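Local structure of choline kinase (Cryptosporidium parvum, 3MES) at residues H266-L274 with N300-C310. The protein probably catalyses the phosphorylation of choline, and perhaps of ethanolamine, with ATP as the phosphate donor. Sequence-based numbering, arbitrary orientation.
Sequences HNDLQENNL and NYFCEYIYDYC. With MG (magnesium ion), chain M; PT3 (N-propyl-tartramic acid), chain L; DME (decamethonium ion), chain K.
Glu271 and Glu304 meet across a magnesium ion that joins the segment 266-274 to 300-310. Glu304 grips it twice, through its backbone O and through its carboxylate, with Glu304 OE1 2.5 Å from the magnesium; its chain, bent at chi2 (-67°), folds back to allow this chelation. Both carboxylate oxygens of Glu271 reach the magnesium from the other segment, OE2 at 2.4 Å and OE1 more loosely at 2.7 Å, and Tyr307 adds its carbonyl O. OE1 of Glu304 also accepts a 2.6 Å hydrogen bond from Tyr309 OH on its syn side, which probably helps hold the carboxylate and the phenol ring in place. That ring turns its edge to CG of Gln270 and has C9 of the bound decamethonium over one face and the Tyr307 carbonyl over the other. Gln270 CB packs 3.4 Å from CD of Glu304. Farther along, a water donates to Glu304 OE2 and accepts from Asn300 ND2, while Leu269 O lies in plane at the edge of the Tyr301 ring, 3.4 Å from CD1. Glu304 OE2 faces decamethonium C18 at 3.3 Å, and Asp268 OD1 lies close to C16. The magnesium probably offsets the like charges of Glu271 and Glu304, while the acidic groups of Asp268 and Glu304 would suit a quaternary ammonium, consistent with a choline-binding pocket.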
ATOM      1  N   HIS B 266     -15.239   5.627   7.242  1.00 16.05           N
ATOM      2  CA  HIS B 266     -15.712   4.258   7.095  1.00 16.02           C
ATOM      3  C   HIS B 266     -16.566   3.883   8.304  1.00 16.09           C
ATOM      4  O   HIS B 266     -17.667   3.346   8.157  1.00 16.00           O
ATOM      5  CB  HIS B 266     -14.527   3.301   6.976  1.00 16.12           C
ATOM      6  CG  HIS B 266     -14.923   1.884   6.702  1.00 16.13           C
ATOM      7  ND1 HIS B 266     -15.335   1.020   7.694  1.00 15.79           N
ATOM      8  CD2 HIS B 266     -14.967   1.179   5.546  1.00 15.97           C
ATOM      9  CE1 HIS B 266     -15.616  -0.157   7.162  1.00 15.97           C
ATOM     10  NE2 HIS B 266     -15.402  -0.087   5.860  1.00 16.26           N
ATOM     11  N   ASN B 267     -16.036   4.159   9.494  1.00 16.05           N
ATOM     12  CA  ASN B 267     -16.784   4.017  10.744  1.00 16.08           C
ATOM     13  C   ASN B 267     -16.866   2.596  11.305  1.00 16.21           C
ATOM     14  O   ASN B 267     -17.513   2.362  12.326  1.00 16.33           O
ATOM     15  CB  ASN B 267     -18.185   4.618  10.602  1.00 15.99           C
ATOM     16  CG  ASN B 267     -18.172   6.139  10.630  1.00 15.85           C
ATOM     17  OD1 ASN B 267     -17.370   6.748  11.336  1.00 15.45           O
ATOM     18  ND2 ASN B 267     -19.064   6.755   9.863  1.00 15.20           N
ATOM     19  N   ASP B 268     -16.207   1.651  10.646  1.00 16.42           N
ATOM     20  CA  ASP B 268     -16.236   0.261  11.085  1.00 16.61           C
ATOM     21  C   ASP B 268     -15.075  -0.494  10.465  1.00 16.71           C
ATOM     22  O   ASP B 268     -15.194  -1.676  10.134  1.00 16.82           O
ATOM     23  CB  ASP B 268     -17.558  -0.399  10.679  1.00 16.61           C
ATOM     24  CG  ASP B 268     -17.690  -1.823  11.197  1.00 16.77           C
ATOM     25  OD1 ASP B 268     -17.145  -2.123  12.280  1.00 16.46           O
ATOM     26  OD2 ASP B 268     -18.353  -2.642  10.523  1.00 17.23           O
ATOM     27  N   LEU B 269     -13.952   0.195  10.300  1.00 16.71           N
ATOM     28  CA  LEU B 269     -12.809  -0.395   9.620  1.00 16.95           C
ATOM     29  C   LEU B 269     -12.075  -1.379  10.521  1.00 17.10           C
ATOM     30  O   LEU B 269     -10.993  -1.089  11.026  1.00 17.33           O
ATOM     31  CB  LEU B 269     -11.855   0.690   9.113  1.00 16.90           C
ATOM     32  CG  LEU B 269     -10.849   0.235   8.051  1.00 16.78           C
ATOM     33  CD1 LEU B 269     -11.567  -0.402   6.867  1.00 16.50           C
ATOM     34  CD2 LEU B 269      -9.980   1.395   7.594  1.00 16.32           C
ATOM     35  N   GLN B 270     -12.684  -2.544  10.720  1.00 17.31           N
ATOM     36  CA  GLN B 270     -12.080  -3.621  11.502  1.00 17.41           C
ATOM     37  C   GLN B 270     -11.382  -4.623  10.577  1.00 17.33           C
ATOM     38  O   GLN B 270     -11.565  -4.578   9.361  1.00 17.35           O
ATOM     39  CB  GLN B 270     -13.139  -4.284  12.397  1.00 17.36           C
ATOM     40  CG  GLN B 270     -12.993  -5.782  12.595  1.00 17.72           C
ATOM     41  CD  GLN B 270     -14.118  -6.564  11.941  1.00 17.56           C
ATOM     42  OE1 GLN B 270     -15.129  -5.995  11.537  1.00 17.85           O
ATOM     43  NE2 GLN B 270     -13.952  -7.876  11.848  1.00 17.58           N
ATOM     44  N   GLU B 271     -10.573  -5.510  11.147  1.00 17.35           N
ATOM     45  CA  GLU B 271      -9.712  -6.378  10.340  1.00 17.44           C
ATOM     46  C   GLU B 271     -10.470  -7.241   9.328  1.00 17.37           C
ATOM     47  O   GLU B 271      -9.985  -7.486   8.224  1.00 17.30           O
ATOM     48  CB  GLU B 271      -8.814  -7.248  11.226  1.00 17.48           C
ATOM     49  CG  GLU B 271      -9.556  -8.236  12.114  1.00 17.88           C
ATOM     50  CD  GLU B 271     -10.094  -7.594  13.375  1.00 18.55           C
ATOM     51  OE1 GLU B 271     -10.752  -8.301  14.165  1.00 18.95           O
ATOM     52  OE2 GLU B 271      -9.858  -6.383  13.576  1.00 19.02           O
ATOM     53  N   ASN B 272     -11.656  -7.702   9.703  1.00 17.39           N
ATOM     54  CA  ASN B 272     -12.458  -8.527   8.804  1.00 17.36           C
ATOM     55  C   ASN B 272     -13.039  -7.737   7.635  1.00 17.35           C
ATOM     56  O   ASN B 272     -13.582  -8.316   6.692  1.00 17.21           O
ATOM     57  CB  ASN B 272     -13.560  -9.252   9.575  1.00 17.25           C
ATOM     58  CG  ASN B 272     -13.011 -10.329  10.487  1.00 17.37           C
ATOM     59  OD1 ASN B 272     -12.338 -11.254  10.035  1.00 17.55           O
ATOM     60  ND2 ASN B 272     -13.294 -10.215  11.782  1.00 17.01           N
ATOM     61  N   ASN B 273     -12.916  -6.414   7.697  1.00 17.40           N
ATOM     62  CA  ASN B 273     -13.370  -5.557   6.606  1.00 17.43           C
ATOM     63  C   ASN B 273     -12.208  -5.031   5.769  1.00 17.59           C
ATOM     64  O   ASN B 273     -12.369  -4.123   4.948  1.00 17.62           O
ATOM     65  CB  ASN B 273     -14.226  -4.410   7.141  1.00 17.41           C
ATOM     66  CG  ASN B 273     -15.622  -4.862   7.508  1.00 17.09           C
ATOM     67  OD1 ASN B 273     -16.096  -5.884   7.017  1.00 16.47           O
ATOM     68  ND2 ASN B 273     -16.286  -4.106   8.375  1.00 16.37           N
ATOM     69  N   LEU B 274     -11.038  -5.620   5.986  1.00 17.71           N
ATOM     70  CA  LEU B 274      -9.859  -5.311   5.196  1.00 17.96           C
ATOM     71  C   LEU B 274      -9.356  -6.587   4.532  1.00 18.17           C
ATOM     72  O   LEU B 274      -8.776  -7.451   5.190  1.00 18.21           O
ATOM     73  CB  LEU B 274      -8.765  -4.709   6.083  1.00 17.88           C
ATOM     74  CG  LEU B 274      -9.086  -3.344   6.698  1.00 17.65           C
ATOM     75  CD1 LEU B 274      -8.228  -3.081   7.933  1.00 17.06           C
ATOM     76  CD2 LEU B 274      -8.927  -2.231   5.663  1.00 16.78           C
ATOM     77  N   ASN B 300     -11.276   4.348  16.137  1.00 15.12           N
ATOM     78  CA  ASN B 300     -12.024   3.097  16.051  1.00 15.30           C
ATOM     79  C   ASN B 300     -11.169   1.967  15.497  1.00 15.25           C
ATOM     80  O   ASN B 300     -11.212   0.844  15.992  1.00 15.37           O
ATOM     81  CB  ASN B 300     -13.281   3.248  15.196  1.00 15.32           C
ATOM     82  CG  ASN B 300     -14.107   1.978  15.163  1.00 15.53           C
ATOM     83  OD1 ASN B 300     -14.795   1.646  16.129  1.00 16.13           O
ATOM     84  ND2 ASN B 300     -14.035   1.253  14.054  1.00 15.59           N
ATOM     85  N   TYR B 301     -10.401   2.271  14.458  1.00 15.30           N
ATOM     86  CA  TYR B 301      -9.475   1.298  13.899  1.00 15.38           C
ATOM     87  C   TYR B 301      -8.444   0.882  14.946  1.00 15.58           C
ATOM     88  O   TYR B 301      -8.151  -0.307  15.107  1.00 15.68           O
ATOM     89  CB  TYR B 301      -8.781   1.859  12.656  1.00 15.35           C
ATOM     90  CG  TYR B 301      -7.573   1.052  12.237  1.00 15.41           C
ATOM     91  CD1 TYR B 301      -7.720  -0.167  11.582  1.00 15.12           C
ATOM     92  CD2 TYR B 301      -6.288   1.503  12.504  1.00 14.81           C
ATOM     93  CE1 TYR B 301      -6.617  -0.911  11.207  1.00 14.77           C
ATOM     94  CE2 TYR B 301      -5.184   0.769  12.132  1.00 14.75           C
ATOM     95  CZ  TYR B 301      -5.351  -0.436  11.487  1.00 14.65           C
ATOM     96  OH  TYR B 301      -4.245  -1.164  11.120  1.00 14.38           O
ATOM     97  N   PHE B 302      -7.896   1.860  15.663  1.00 15.53           N
ATOM     98  CA  PHE B 302      -6.936   1.560  16.719  1.00 15.69           C
ATOM     99  C   PHE B 302      -7.538   0.604  17.743  1.00 15.84           C
ATOM    100  O   PHE B 302      -6.858  -0.292  18.238  1.00 15.95           O
ATOM    101  CB  PHE B 302      -6.449   2.840  17.415  1.00 15.58           C
ATOM    102  CG  PHE B 302      -5.497   3.660  16.590  1.00 15.35           C
ATOM    103  CD1 PHE B 302      -4.851   3.110  15.498  1.00 15.88           C
ATOM    104  CD2 PHE B 302      -5.229   4.977  16.924  1.00 15.66           C
ATOM    105  CE1 PHE B 302      -3.969   3.861  14.742  1.00 15.83           C
ATOM    106  CE2 PHE B 302      -4.345   5.734  16.176  1.00 15.35           C
ATOM    107  CZ  PHE B 302      -3.713   5.176  15.084  1.00 15.67           C
ATOM    108  N   CYS B 303      -8.818   0.789  18.050  1.00 16.03           N
ATOM    109  CA  CYS B 303      -9.486  -0.029  19.061  1.00 16.24           C
ATOM    110  C   CYS B 303      -9.643  -1.491  18.649  1.00 16.44           C
ATOM    111  O   CYS B 303      -9.616  -2.387  19.494  1.00 16.42           O
ATOM    112  CB  CYS B 303     -10.856   0.553  19.410  1.00 16.24           C
ATOM    113  SG  CYS B 303     -10.818   1.968  20.531  1.00 16.30           S
ATOM    114  N   GLU B 304      -9.827  -1.729  17.355  1.00 16.73           N
ATOM    115  CA  GLU B 304     -10.034  -3.087  16.859  1.00 16.93           C
ATOM    116  C   GLU B 304      -8.789  -3.940  17.062  1.00 17.21           C
ATOM    117  O   GLU B 304      -8.833  -5.163  16.928  1.00 17.32           O
ATOM    118  CB  GLU B 304     -10.444  -3.072  15.386  1.00 16.90           C
ATOM    119  CG  GLU B 304     -11.869  -2.609  15.152  1.00 16.70           C
ATOM    120  CD  GLU B 304     -12.892  -3.578  15.713  1.00 16.76           C
ATOM    121  OE1 GLU B 304     -12.498  -4.698  16.105  1.00 16.39           O
ATOM    122  OE2 GLU B 304     -14.088  -3.222  15.760  1.00 16.69           O
ATOM    123  N   TYR B 305      -7.677  -3.291  17.384  1.00 17.53           N
ATOM    124  CA  TYR B 305      -6.460  -4.011  17.729  1.00 17.94           C
ATOM    125  C   TYR B 305      -6.733  -4.929  18.914  1.00 18.24           C
ATOM    126  O   TYR B 305      -6.060  -5.943  19.096  1.00 18.30           O
ATOM    127  CB  TYR B 305      -5.331  -3.034  18.070  1.00 17.88           C
ATOM    128  CG  TYR B 305      -4.564  -2.534  16.864  1.00 17.48           C
ATOM    129  CD1 TYR B 305      -3.243  -2.906  16.656  1.00 17.06           C
ATOM    130  CD2 TYR B 305      -5.164  -1.698  15.933  1.00 17.24           C
ATOM    131  CE1 TYR B 305      -2.538  -2.455  15.557  1.00 16.81           C
ATOM    132  CE2 TYR B 305      -4.467  -1.242  14.831  1.00 16.92           C
ATOM    133  CZ  TYR B 305      -3.157  -1.623  14.648  1.00 16.92           C
ATOM    134  OH  TYR B 305      -2.462  -1.172  13.548  1.00 17.12           O
ATOM    135  N   ILE B 306      -7.740  -4.569  19.703  1.00 18.63           N
ATOM    136  CA  ILE B 306      -8.044  -5.264  20.951  1.00 19.07           C
ATOM    137  C   ILE B 306      -9.015  -6.431  20.779  1.00 19.45           C
ATOM    138  O   ILE B 306      -9.011  -7.369  21.577  1.00 19.44           O
ATOM    139  CB  ILE B 306      -8.640  -4.292  21.987  1.00 19.03           C
ATOM    140  CG1 ILE B 306      -7.647  -3.168  22.301  1.00 19.10           C
ATOM    141  CG2 ILE B 306      -9.044  -5.040  23.249  1.00 18.88           C
ATOM    142  CD1 ILE B 306      -8.264  -1.990  23.043  1.00 18.87           C
ATOM    143  N   TYR B 307      -9.845  -6.377  19.742  1.00 19.93           N
ATOM    144  CA  TYR B 307     -10.930  -7.348  19.606  1.00 20.37           C
ATOM    145  C   TYR B 307     -10.747  -8.331  18.455  1.00 20.75           C
ATOM    146  O   TYR B 307     -10.652  -7.946  17.290  1.00 20.81           O
ATOM    147  CB  TYR B 307     -12.276  -6.625  19.522  1.00 20.23           C
ATOM    148  CG  TYR B 307     -12.411  -5.588  20.608  1.00 19.96           C
ATOM    149  CD1 TYR B 307     -12.652  -5.963  21.924  1.00 19.57           C
ATOM    150  CD2 TYR B 307     -12.255  -4.238  20.331  1.00 19.40           C
ATOM    151  CE1 TYR B 307     -12.756  -5.018  22.927  1.00 19.23           C
ATOM    152  CE2 TYR B 307     -12.356  -3.288  21.330  1.00 18.96           C
ATOM    153  CZ  TYR B 307     -12.605  -3.684  22.625  1.00 18.76           C
ATOM    154  OH  TYR B 307     -12.707  -2.741  23.623  1.00 18.66           O
ATOM    155  N   ASP B 308     -10.694  -9.609  18.809  1.00 21.40           N
ATOM    156  CA  ASP B 308     -10.556 -10.687  17.844  1.00 22.00           C
ATOM    157  C   ASP B 308     -11.878 -11.435  17.762  1.00 22.33           C
ATOM    158  O   ASP B 308     -12.296 -12.071  18.727  1.00 22.39           O
ATOM    159  CB  ASP B 308      -9.440 -11.635  18.285  1.00 22.05           C
ATOM    160  CG  ASP B 308      -9.061 -12.638  17.214  1.00 22.45           C
ATOM    161  OD1 ASP B 308      -9.468 -12.461  16.047  1.00 23.09           O
ATOM    162  OD2 ASP B 308      -8.348 -13.607  17.544  1.00 22.67           O
ATOM    163  N   TYR B 309     -12.540 -11.352  16.611  1.00 22.86           N
ATOM    164  CA  TYR B 309     -13.841 -11.990  16.426  1.00 23.40           C
ATOM    165  C   TYR B 309     -13.717 -13.350  15.748  1.00 23.88           C
ATOM    166  O   TYR B 309     -14.681 -13.856  15.176  1.00 24.02           O
ATOM    167  CB  TYR B 309     -14.779 -11.081  15.622  1.00 23.29           C
ATOM    168  CG  TYR B 309     -14.739  -9.635  16.065  1.00 23.06           C
ATOM    169  CD1 TYR B 309     -15.242  -9.252  17.301  1.00 22.76           C
ATOM    170  CD2 TYR B 309     -14.189  -8.655  15.250  1.00 22.70           C
ATOM    171  CE1 TYR B 309     -15.201  -7.934  17.711  1.00 22.76           C
ATOM    172  CE2 TYR B 309     -14.145  -7.338  15.649  1.00 22.62           C
ATOM    173  CZ  TYR B 309     -14.651  -6.981  16.881  1.00 22.66           C
ATOM    174  OH  TYR B 309     -14.605  -5.665  17.282  1.00 22.74           O
ATOM    175  N   CYS B 310     -12.527 -13.938  15.813  1.00 24.49           N
ATOM    176  CA  CYS B 310     -12.300 -15.268  15.255  1.00 25.03           C
ATOM    177  C   CYS B 310     -12.155 -16.311  16.355  1.00 25.36           C
ATOM    178  O   CYS B 310     -11.135 -16.990  16.449  1.00 25.42           O
ATOM    179  CB  CYS B 310     -11.061 -15.277  14.361  1.00 25.04           C
ATOM    180  SG  CYS B 310     -11.284 -14.457  12.773  1.00 25.22           S
TER
HETATM  181 MG    MG M 429     -10.598  -6.228  15.823  1.00 18.04          MG
HETATM  182  O1  PT3 L 428     -20.995  -5.433   8.981  1.00 32.44           O
HETATM  183  O11 PT3 L 428     -22.959  -5.912   9.930  1.00 32.11           O
HETATM  184  C1  PT3 L 428     -21.714  -5.990   9.840  1.00 32.70           C
HETATM  185  C2  PT3 L 428     -20.988  -6.827  10.888  1.00 33.02           C
HETATM  186  O2  PT3 L 428     -21.922  -7.476  11.755  1.00 33.39           O
HETATM  187  C3  PT3 L 428     -20.092  -5.889  11.690  1.00 33.22           C
HETATM  188  O3  PT3 L 428     -20.436  -5.940  13.076  1.00 33.81           O
HETATM  189  C4  PT3 L 428     -18.655  -6.340  11.483  1.00 32.98           C
HETATM  190  O41 PT3 L 428     -17.739  -5.522  11.432  1.00 32.87           O
HETATM  191  N4  PT3 L 428     -18.507  -7.654  11.331  1.00 32.71           N
HETATM  192  C41 PT3 L 428     -17.193  -8.273  11.102  1.00 32.96           C
HETATM  193  C42 PT3 L 428     -17.270  -9.774  11.383  1.00 32.60           C
HETATM  194  C43 PT3 L 428     -16.298 -10.171  12.496  1.00 32.10           C
HETATM  195  N1  DME K 427     -16.607 -14.367  11.722  1.00 35.08           N
HETATM  196  C2  DME K 427     -17.965 -14.422  12.289  1.00 34.56           C
HETATM  197  C3  DME K 427     -18.534 -13.005  12.411  1.00 34.08           C
HETATM  198  C4  DME K 427     -19.757 -12.981  13.335  1.00 33.74           C
HETATM  199  C5  DME K 427     -20.374 -11.580  13.415  1.00 33.38           C
HETATM  200  C6  DME K 427     -19.459 -10.606  14.168  1.00 32.78           C
HETATM  201  C7  DME K 427     -20.112 -10.115  15.465  1.00 32.13           C
HETATM  202  C8  DME K 427     -20.268  -8.593  15.466  1.00 31.75           C
HETATM  203  C9  DME K 427     -19.081  -7.904  16.143  1.00 31.30           C
HETATM  204  C10 DME K 427     -18.667  -6.648  15.371  1.00 30.85           C
HETATM  205  C11 DME K 427     -18.164  -5.561  16.321  1.00 30.49           C
HETATM  206  N12 DME K 427     -17.858  -4.334  15.568  1.00 30.30           N
HETATM  207  C13 DME K 427     -15.762 -15.396  12.353  1.00 34.83           C
HETATM  208  C14 DME K 427     -16.678 -14.613  10.273  1.00 34.96           C
HETATM  209  C15 DME K 427     -16.022 -13.040  11.973  1.00 34.87           C
HETATM  210  C16 DME K 427     -16.867  -4.619  14.520  1.00 30.11           C
HETATM  211  C17 DME K 427     -19.091  -3.827  14.948  1.00 29.74           C
HETATM  212  C18 DME K 427     -17.305  -3.328  16.491  1.00 30.07           C
HETATM  213  O   HOH W   1     -15.420  -1.382  13.845  1.00 12.42           O
HETATM  214  O   HOH W   2     -12.997   2.726  11.952  1.00  7.07           O